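Long-range contacts in hydrogenase 3 maturation protease (Escherichia coli, PDB 2E85), which cleaves a 32-residue peptide from the C terminus of HycE, the precursor of the large subunit of hydrogenase 3, as a step in its maturation: residues T5-V11 with T59-D65; I76-D80 with N148-L154. The protein carries 1 engineered substitution. All coordinates share one frame; numbering follows the deposited sequence.

Contact 1 of 2, residues T5-V11 with T59-D65. With CA (calcium ion), chain F.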
ATOM      1  N   THR B   5      -4.498  -6.634 -22.561  1.00 12.93           N
ATOM      2  CA  THR B   5      -4.810  -7.874 -21.876  1.00 13.35           C
ATOM      3  C   THR B   5      -3.783  -8.095 -20.756  1.00 11.61           C
ATOM      4  O   THR B   5      -4.129  -8.067 -19.583  1.00 12.78           O
ATOM      5  CB  THR B   5      -4.828  -9.084 -22.851  1.00 13.39           C
ATOM      6  OG1 THR B   5      -3.637  -9.080 -23.662  1.00 14.72           O
ATOM      7  CG2 THR B   5      -6.032  -8.975 -23.766  1.00 14.76           C
ATOM      8  N   ASP B   6      -2.537  -8.307 -21.145  1.00 11.04           N
ATOM      9  CA  ASP B   6      -1.483  -8.639 -20.219  1.00  9.27           C
ATOM     10  C   ASP B   6      -0.702  -7.409 -19.799  1.00  8.72           C
ATOM     11  O   ASP B   6      -0.376  -6.576 -20.634  1.00  8.54           O
ATOM     12  CB  ASP B   6      -0.555  -9.639 -20.899  1.00  9.35           C
ATOM     13  CG  ASP B   6      -1.224 -10.953 -21.178  1.00 10.84           C
ATOM     14  OD1 ASP B   6      -2.117 -11.325 -20.415  1.00 13.23           O
ATOM     15  OD2 ASP B   6      -0.828 -11.625 -22.151  1.00 15.22           O
ATOM     16  N   VAL B   7      -0.364  -7.330 -18.522  1.00  7.76           N
ATOM     17  CA  VAL B   7       0.511  -6.248 -18.025  1.00  6.95           C
ATOM     18  C   VAL B   7       1.639  -6.886 -17.230  1.00  6.40           C
ATOM     19  O   VAL B   7       1.398  -7.820 -16.478  1.00  6.42           O
ATOM     20  CB  VAL B   7      -0.289  -5.244 -17.152  1.00  7.66           C
ATOM     21  CG1 VAL B   7       0.634  -4.183 -16.553  1.00  6.79           C
ATOM     22  CG2 VAL B   7      -1.380  -4.556 -18.016  1.00  7.99           C
ATOM     23  N   LEU B   8       2.847  -6.349 -17.409  1.00  6.05           N
ATOM     24  CA  LEU B   8       4.044  -6.828 -16.717  1.00  6.75           C
ATOM     25  C   LEU B   8       4.585  -5.677 -15.895  1.00  6.80           C
ATOM     26  O   LEU B   8       4.954  -4.629 -16.441  1.00  7.09           O
ATOM     27  CB  LEU B   8       5.079  -7.302 -17.743  1.00  6.55           C
ATOM     28  CG  LEU B   8       6.514  -7.572 -17.240  1.00  6.91           C
ATOM     29  CD1 LEU B   8       6.515  -8.598 -16.119  1.00  8.66           C
ATOM     30  CD2 LEU B   8       7.477  -7.941 -18.374  1.00  9.39           C
ATOM     31  N   LEU B   9       4.607  -5.855 -14.576  1.00  6.11           N
ATOM     32  CA  LEU B   9       5.142  -4.802 -13.672  1.00  6.64           C
ATOM     33  C   LEU B   9       6.518  -5.256 -13.264  1.00  6.99           C
ATOM     34  O   LEU B   9       6.665  -6.319 -12.666  1.00  7.30           O
ATOM     35  CB  LEU B   9       4.256  -4.611 -12.440  1.00  5.08           C
ATOM     36  CG  LEU B   9       4.848  -3.668 -11.359  1.00  6.48           C
ATOM     37  CD1 LEU B   9       4.989  -2.211 -11.887  1.00  8.83           C
ATOM     38  CD2 LEU B   9       4.068  -3.676 -10.072  1.00  7.34           C
ATOM     39  N   CYS B  10       7.531  -4.462 -13.616  1.00  6.99           N
ATOM     40  CA  CYS B  10       8.914  -4.823 -13.278  1.00  8.01           C
ATOM     41  C   CYS B  10       9.333  -3.971 -12.102  1.00  8.13           C
ATOM     42  O   CYS B  10       9.358  -2.750 -12.241  1.00  8.90           O
ATOM     43  CB  CYS B  10       9.878  -4.514 -14.412  1.00  7.42           C
ATOM     44  SG  CYS B  10       9.659  -5.619 -15.847  1.00 11.70           S
ATOM     45  N   VAL B  11       9.730  -4.604 -10.999  1.00  8.35           N
ATOM     46  CA  VAL B  11      10.106  -3.905  -9.775  1.00  8.41           C
ATOM     47  C   VAL B  11      11.610  -4.029  -9.509  1.00  8.22           C
ATOM     48  O   VAL B  11      12.167  -5.101  -9.692  1.00  8.08           O
ATOM     49  CB  VAL B  11       9.300  -4.470  -8.520  1.00  9.62           C
ATOM     50  CG1 VAL B  11       9.740  -3.814  -7.207  1.00 10.28           C
ATOM     51  CG2 VAL B  11       7.767  -4.328  -8.733  1.00 10.42           C
ATOM     52  N   THR B  59      -6.349  -8.246 -17.916  1.00 13.37           N
ATOM     53  CA  THR B  59      -6.902  -9.555 -17.604  1.00 13.84           C
ATOM     54  C   THR B  59      -5.880 -10.399 -16.830  1.00 12.71           C
ATOM     55  O   THR B  59      -6.240 -11.342 -16.121  1.00 13.08           O
ATOM     56  CB  THR B  59      -7.317 -10.299 -18.905  1.00 14.13           C
ATOM     57  OG1 THR B  59      -6.221 -10.287 -19.832  1.00 17.53           O
ATOM     58  CG2 THR B  59      -8.505  -9.593 -19.554  1.00 16.96           C
ATOM     59  N   ARG B  60      -4.605 -10.075 -17.002  1.00 11.71           N
ATOM     60  CA  ARG B  60      -3.540 -10.824 -16.357  1.00  9.70           C
ATOM     61  C   ARG B  60      -2.400  -9.877 -16.028  1.00  9.58           C
ATOM     62  O   ARG B  60      -2.019  -9.055 -16.847  1.00  9.62           O
ATOM     63  CB  ARG B  60      -3.038 -11.945 -17.271  1.00 10.83           C
ATOM     64  CG  ARG B  60      -1.734 -12.623 -16.839  1.00 11.48           C
ATOM     65  CD  ARG B  60      -1.533 -13.907 -17.599  1.00 14.93           C
ATOM     66  NE  ARG B  60      -1.299 -13.690 -19.031  1.00 15.70           N
ATOM     67  CZ  ARG B  60      -1.060 -14.666 -19.904  1.00 15.82           C
ATOM     68  NH1 ARG B  60      -1.018 -15.933 -19.497  1.00 15.24           N
ATOM     69  NH2 ARG B  60      -0.841 -14.375 -21.172  1.00 15.36           N
ATOM     70  N   LEU B  61      -1.897  -9.982 -14.800  1.00  7.68           N
ATOM     71  CA  LEU B  61      -0.797  -9.157 -14.335  1.00  6.38           C
ATOM     72  C   LEU B  61       0.347 -10.068 -13.830  1.00  6.82           C
ATOM     73  O   LEU B  61       0.127 -10.905 -12.947  1.00  7.84           O
ATOM     74  CB  LEU B  61      -1.253  -8.278 -13.191  1.00  6.16           C
ATOM     75  CG  LEU B  61      -0.123  -7.477 -12.509  1.00 10.06           C
ATOM     76  CD1 LEU B  61       0.450  -6.416 -13.398  1.00 10.79           C
ATOM     77  CD2 LEU B  61      -0.628  -6.890 -11.204  1.00  9.22           C
ATOM     78  N   LEU B  62       1.546  -9.868 -14.386  1.00  7.44           N
ATOM     79  CA  LEU B  62       2.767 -10.547 -13.951  1.00  7.16           C
ATOM     80  C   LEU B  62       3.657  -9.504 -13.278  1.00  6.59           C
ATOM     81  O   LEU B  62       3.924  -8.456 -13.860  1.00  7.62           O
ATOM     82  CB  LEU B  62       3.520 -11.130 -15.156  1.00  7.69           C
ATOM     83  CG  LEU B  62       4.868 -11.808 -14.913  1.00  7.98           C
ATOM     84  CD1 LEU B  62       4.854 -12.936 -13.844  1.00  8.08           C
ATOM     85  CD2 LEU B  62       5.449 -12.336 -16.200  1.00  9.02           C
ATOM     86  N   ILE B  63       4.145  -9.834 -12.094  1.00  6.07           N
ATOM     87  CA  ILE B  63       5.050  -8.942 -11.366  1.00  6.54           C
ATOM     88  C   ILE B  63       6.362  -9.666 -11.233  1.00  7.22           C
ATOM     89  O   ILE B  63       6.376 -10.824 -10.801  1.00  7.69           O
ATOM     90  CB  ILE B  63       4.499  -8.646  -9.957  1.00  7.02           C
ATOM     91  CG1 ILE B  63       3.125  -7.991 -10.070  1.00  6.48           C
ATOM     92  CG2 ILE B  63       5.453  -7.752  -9.161  1.00  7.18           C
ATOM     93  CD1 ILE B  63       2.304  -7.986  -8.781  1.00 14.79           C
ATOM     94  N   VAL B  64       7.453  -9.003 -11.617  1.00  7.56           N
ATOM     95  CA  VAL B  64       8.782  -9.602 -11.552  1.00  7.51           C
ATOM     96  C   VAL B  64       9.668  -8.726 -10.665  1.00  7.30           C
ATOM     97  O   VAL B  64       9.790  -7.518 -10.899  1.00  6.34           O
ATOM     98  CB  VAL B  64       9.430  -9.706 -12.955  1.00  8.07           C
ATOM     99  CG1 VAL B  64      10.943 -10.061 -12.850  1.00  6.96           C
ATOM    100  CG2 VAL B  64       8.624 -10.688 -13.875  1.00  6.79           C
ATOM    101  N   ASP B  65      10.304  -9.347  -9.672  1.00  7.94           N
ATOM    102  CA  ASP B  65      11.080  -8.599  -8.690  1.00  9.14           C
ATOM    103  C   ASP B  65      12.197  -9.484  -8.167  1.00  9.01           C
ATOM    104  O   ASP B  65      11.975 -10.654  -7.894  1.00  9.21           O
ATOM    105  CB  ASP B  65      10.159  -8.197  -7.528  1.00  9.69           C
ATOM    106  CG  ASP B  65      10.816  -7.201  -6.549  1.00 14.25           C
ATOM    107  OD1 ASP B  65      11.918  -6.704  -6.809  1.00 18.49           O
ATOM    108  OD2 ASP B  65      10.185  -6.873  -5.523  1.00 24.89           O
TER
HETATM  109 CA    CA F1004      13.517  -6.026  -5.290  1.00 19.65          CA
HETATM  110  O   HOH W   1      -4.458 -12.461 -20.704  1.00 21.56           O
HETATM  111  O   HOH W   2      11.866  -6.284  -3.552  1.00 36.07           O
HETATM  112  O   HOH W   3      11.945  -4.254  -4.704  1.00 13.31           O
HETATM  113  O   HOH W   4      14.486  -6.055  -3.260  1.00 26.83           O
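Arg60 and Asp6 close the N-terminal end of this strand pair with a side-on salt bridge, which is easiest to follow outward along the arginine. Its CB already lies 3.3 Å from Asp6 OD1, and CG and CD run on past the same oxygen. CG stands anti to the backbone N (chi1 168°), and a bend at chi3 (67°) then swings the guanidinium so that its NE/NH2 edge faces the carboxylate. NE reaches Asp6 OD1 at 2.9 Å, from well above the carboxylate plane, while NH2 gives Asp6 OD2 a nearly straight bond, also 2.9 Å. The two flat groups are thus skewed, their planes 43° apart. NH1 points elsewhere, to the carbonyl of Trp145. Asp6 OD1 also accepts a hydrogen bond from a water that meets Thr59 OG1.

From here on, 6-11 and 60-65 run as neighbouring parallel strands at the heart of the mixed sheet, sandwiched between helices as in the alpha/beta fold of hydrogenase maturation proteases. Five regular backbone bonds join them, from Val7 N to Arg60 O at 2.9 Å through to Val11 N and Val64 O. On the face shared with Asp6, Leu8 CD1 packs against Val64 CG2 at 3.7 Å; on the other, Val7 CG1 meets Leu61 CD1 at 3.9 Å. At the C-terminal end Val11 CG1 rests 3.5 Å from Asp65 OD2. Asp65 OD1 binds calcium at 2.3 Å, a site completed by Asp19, the carbonyl of Ala66 and three waters; by similarity, Asp65 and Asp19 are nickel ligands.

Contact 2 of 2, residues I76-D80 with N148-L154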
ATOM      1  N   ILE B  76      14.542 -18.873  -9.872  1.00  7.94           N
ATOM      2  CA  ILE B  76      13.300 -18.169 -10.207  1.00  7.40           C
ATOM      3  C   ILE B  76      12.157 -18.970  -9.594  1.00  8.08           C
ATOM      4  O   ILE B  76      12.096 -20.188  -9.812  1.00  7.79           O
ATOM      5  CB  ILE B  76      13.069 -18.186 -11.747  1.00  8.98           C
ATOM      6  CG1 ILE B  76      14.140 -17.353 -12.437  1.00  8.59           C
ATOM      7  CG2 ILE B  76      11.718 -17.550 -12.136  1.00  8.49           C
ATOM      8  CD1 ILE B  76      14.332 -17.650 -13.926  1.00 14.79           C
ATOM      9  N   ARG B  77      11.245 -18.313  -8.855  1.00  6.88           N
ATOM     10  CA  ARG B  77      10.064 -19.019  -8.323  1.00  7.35           C
ATOM     11  C   ARG B  77       8.847 -18.137  -8.364  1.00  8.10           C
ATOM     12  O   ARG B  77       8.962 -16.925  -8.292  1.00  7.55           O
ATOM     13  CB  ARG B  77      10.243 -19.460  -6.868  1.00  7.17           C
ATOM     14  CG  ARG B  77      11.433 -20.371  -6.567  1.00  9.23           C
ATOM     15  CD  ARG B  77      11.165 -21.802  -6.995  1.00 10.94           C
ATOM     16  NE  ARG B  77      12.238 -22.692  -6.543  1.00 12.01           N
ATOM     17  CZ  ARG B  77      13.423 -22.848  -7.147  1.00 13.28           C
ATOM     18  NH1 ARG B  77      13.759 -22.159  -8.231  1.00 10.59           N
ATOM     19  NH2 ARG B  77      14.296 -23.713  -6.638  1.00 14.51           N
ATOM     20  N   ILE B  78       7.672 -18.762  -8.505  1.00  7.49           N
ATOM     21  CA  ILE B  78       6.427 -18.076  -8.296  1.00  9.72           C
ATOM     22  C   ILE B  78       6.077 -18.167  -6.821  1.00 10.03           C
ATOM     23  O   ILE B  78       6.106 -19.266  -6.238  1.00 11.37           O
ATOM     24  CB  ILE B  78       5.283 -18.742  -9.064  1.00  9.73           C
ATOM     25  CG1 ILE B  78       5.623 -18.916 -10.571  1.00 11.22           C
ATOM     26  CG2 ILE B  78       3.960 -18.030  -8.751  1.00 12.92           C
ATOM     27  CD1 ILE B  78       6.334 -20.161 -10.808  1.00 14.79           C
ATOM     28  N   ILE B  79       5.749 -17.023  -6.233  1.00  8.90           N
ATOM     29  CA  ILE B  79       5.386 -16.974  -4.816  1.00 10.70           C
ATOM     30  C   ILE B  79       3.883 -16.841  -4.652  1.00 11.00           C
ATOM     31  O   ILE B  79       3.250 -15.874  -5.126  1.00 10.94           O
ATOM     32  CB  ILE B  79       6.061 -15.862  -4.040  1.00 11.71           C
ATOM     33  CG1 ILE B  79       7.551 -15.807  -4.363  1.00 10.65           C
ATOM     34  CG2 ILE B  79       5.788 -16.055  -2.523  1.00 11.51           C
ATOM     35  CD1 ILE B  79       8.308 -17.081  -4.604  1.00 14.79           C
ATOM     36  N   ASP B  80       3.293 -17.846  -4.022  1.00 13.99           N
ATOM     37  CA  ASP B  80       1.858 -17.860  -3.774  1.00 15.89           C
ATOM     38  C   ASP B  80       1.457 -16.672  -2.888  1.00 16.53           C
ATOM     39  O   ASP B  80       2.155 -16.358  -1.911  1.00 14.69           O
ATOM     40  CB  ASP B  80       1.500 -19.185  -3.099  1.00 16.63           C
ATOM     41  CG  ASP B  80       0.008 -19.371  -2.899  1.00 21.73           C
ATOM     42  OD1 ASP B  80      -0.588 -18.699  -2.032  1.00 25.38           O
ATOM     43  OD2 ASP B  80      -0.572 -20.233  -3.603  1.00 27.17           O
ATOM     44  N   ASN B 148       1.825 -20.426 -14.976  1.00 17.19           N
ATOM     45  CA  ASN B 148       2.970 -19.860 -14.277  1.00 17.80           C
ATOM     46  C   ASN B 148       4.255 -19.849 -15.085  1.00 17.27           C
ATOM     47  O   ASN B 148       5.362 -19.811 -14.520  1.00 16.88           O
ATOM     48  CB  ASN B 148       3.173 -20.568 -12.951  1.00 18.21           C
ATOM     49  CG  ASN B 148       2.235 -20.053 -11.893  1.00 20.78           C
ATOM     50  OD1 ASN B 148       1.553 -19.043 -12.092  1.00 24.27           O
ATOM     51  ND2 ASN B 148       2.186 -20.737 -10.760  1.00 25.27           N
ATOM     52  N   GLY B 149       4.091 -19.913 -16.408  1.00 16.92           N
ATOM     53  CA  GLY B 149       5.188 -19.840 -17.361  1.00 16.18           C
ATOM     54  C   GLY B 149       6.165 -20.995 -17.258  1.00 16.02           C
ATOM     55  O   GLY B 149       7.272 -20.899 -17.767  1.00 15.99           O
ATOM     56  N   GLY B 150       5.743 -22.077 -16.598  1.00 15.42           N
ATOM     57  CA  GLY B 150       6.567 -23.258 -16.379  1.00 15.12           C
ATOM     58  C   GLY B 150       7.524 -23.164 -15.192  1.00 14.42           C
ATOM     59  O   GLY B 150       8.371 -24.032 -15.006  1.00 14.18           O
ATOM     60  N   PHE B 151       7.402 -22.105 -14.406  1.00 13.98           N
ATOM     61  CA  PHE B 151       8.243 -21.949 -13.222  1.00 13.75           C
ATOM     62  C   PHE B 151       7.663 -22.639 -11.986  1.00 13.92           C
ATOM     63  O   PHE B 151       6.427 -22.781 -11.840  1.00 13.92           O
ATOM     64  CB  PHE B 151       8.510 -20.467 -12.940  1.00 13.34           C
ATOM     65  CG  PHE B 151       9.282 -19.785 -14.037  1.00 11.30           C
ATOM     66  CD1 PHE B 151      10.617 -20.090 -14.255  1.00 11.61           C
ATOM     67  CD2 PHE B 151       8.631 -18.897 -14.900  1.00 13.42           C
ATOM     68  CE1 PHE B 151      11.340 -19.457 -15.293  1.00 11.77           C
ATOM     69  CE2 PHE B 151       9.322 -18.256 -15.926  1.00 12.34           C
ATOM     70  CZ  PHE B 151      10.675 -18.542 -16.137  1.00 11.08           C
ATOM     71  N   ALA B 152       8.558 -23.061 -11.094  1.00 13.20           N
ATOM     72  CA  ALA B 152       8.153 -23.735  -9.845  1.00 13.49           C
ATOM     73  C   ALA B 152       7.654 -22.755  -8.799  1.00 13.07           C
ATOM     74  O   ALA B 152       8.105 -21.610  -8.747  1.00 12.99           O
ATOM     75  CB  ALA B 152       9.292 -24.518  -9.261  1.00 12.82           C
ATOM     76  N   GLN B 153       6.738 -23.228  -7.958  1.00 13.97           N
ATOM     77  CA  GLN B 153       6.287 -22.488  -6.789  1.00 15.22           C
ATOM     78  C   GLN B 153       7.377 -22.483  -5.734  1.00 14.80           C
ATOM     79  O   GLN B 153       7.997 -23.531  -5.525  1.00 15.09           O
ATOM     80  CB  GLN B 153       5.048 -23.186  -6.232  1.00 15.92           C
ATOM     81  CG  GLN B 153       4.343 -22.398  -5.155  1.00 22.25           C
ATOM     82  CD  GLN B 153       3.566 -21.243  -5.723  1.00 29.44           C
ATOM     83  OE1 GLN B 153       3.917 -20.088  -5.500  1.00 33.61           O
ATOM     84  NE2 GLN B 153       2.514 -21.544  -6.497  1.00 31.82           N
ATOM     85  N   LEU B 154       7.633 -21.329  -5.094  1.00 14.54           N
ATOM     86  CA  LEU B 154       8.507 -21.256  -3.927  1.00 14.69           C
ATOM     87  C   LEU B 154       7.927 -22.139  -2.844  1.00 15.05           C
ATOM     88  O   LEU B 154       6.738 -22.052  -2.540  1.00 13.46           O
ATOM     89  CB  LEU B 154       8.610 -19.828  -3.348  1.00 14.18           C
ATOM     90  CG  LEU B 154       9.843 -19.182  -2.682  1.00 16.09           C
ATOM     91  CD1 LEU B 154       9.475 -18.128  -1.668  1.00 13.13           C
ATOM     92  CD2 LEU B 154      11.029 -20.061  -2.181  1.00 11.74           C
TER
HETATM   93  O   HOH W   5      11.363 -22.489 -11.433  1.00 16.32           O
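The short edge strand 76-78 of the mixed sheet is flanked here by the C-terminal tail, which joins it through a single beta bridge, Ile78 with Gln153, rather than a full extra strand. Two backbone bonds make the bridge: Ile78 N donates to Ala152 O at 2.9 Å, and Leu154 N returns a bond to Ile78 O at 2.8 Å. On the other edge, the backbones of Arg77 and Ile79 bond to Gly115 and Phe113 of strand 111-116, so residues 76-80 are engaged along both edges.

The tail arrives through a type I' turn from Asn148 to Phe151, with glycines at its two central positions, both with positive phi. At the start of the turn, the side chain of Asn148 lies across Ile78, its CB 3.8 Å from Ile78 CG1. Arg77 CD passes 4.0 Å from Ala152 CB, while its NH1 bonds to Ile76 O within its own strand and pairs with Glu75. A water links Ile76 O to Ala152 N. Arg141 makes a cation-pi contact with the Phe151 ring, and Ile76 sits over one ring face: with CG2 anti to the backbone N, this methyl forms a CH-pi contact 3.8 Å from the centroid, displaced toward the rim near CD1.

From the N terminus, strand 6-11 is laid down first; helix 21-31, strand 38-43 and helix 50-56 follow before 59-65 returns beside it, closing contact 1 around 47 intervening residues. The chain then moves on to strand 76-78 and opens contact 2, which closes only when the tail comes back at 148-154, after helix 81-86, helix 97-108, strand 111-116 and helix 129-141. The two closures are therefore in series, neither nested nor crossed. Both reach one sheet, contact 1 at its centre and contact 2 at an edge, with strand 111-116 between 60-66 and 76-78. Their centres are 14 Å apart and their nearest atoms about 7 Å.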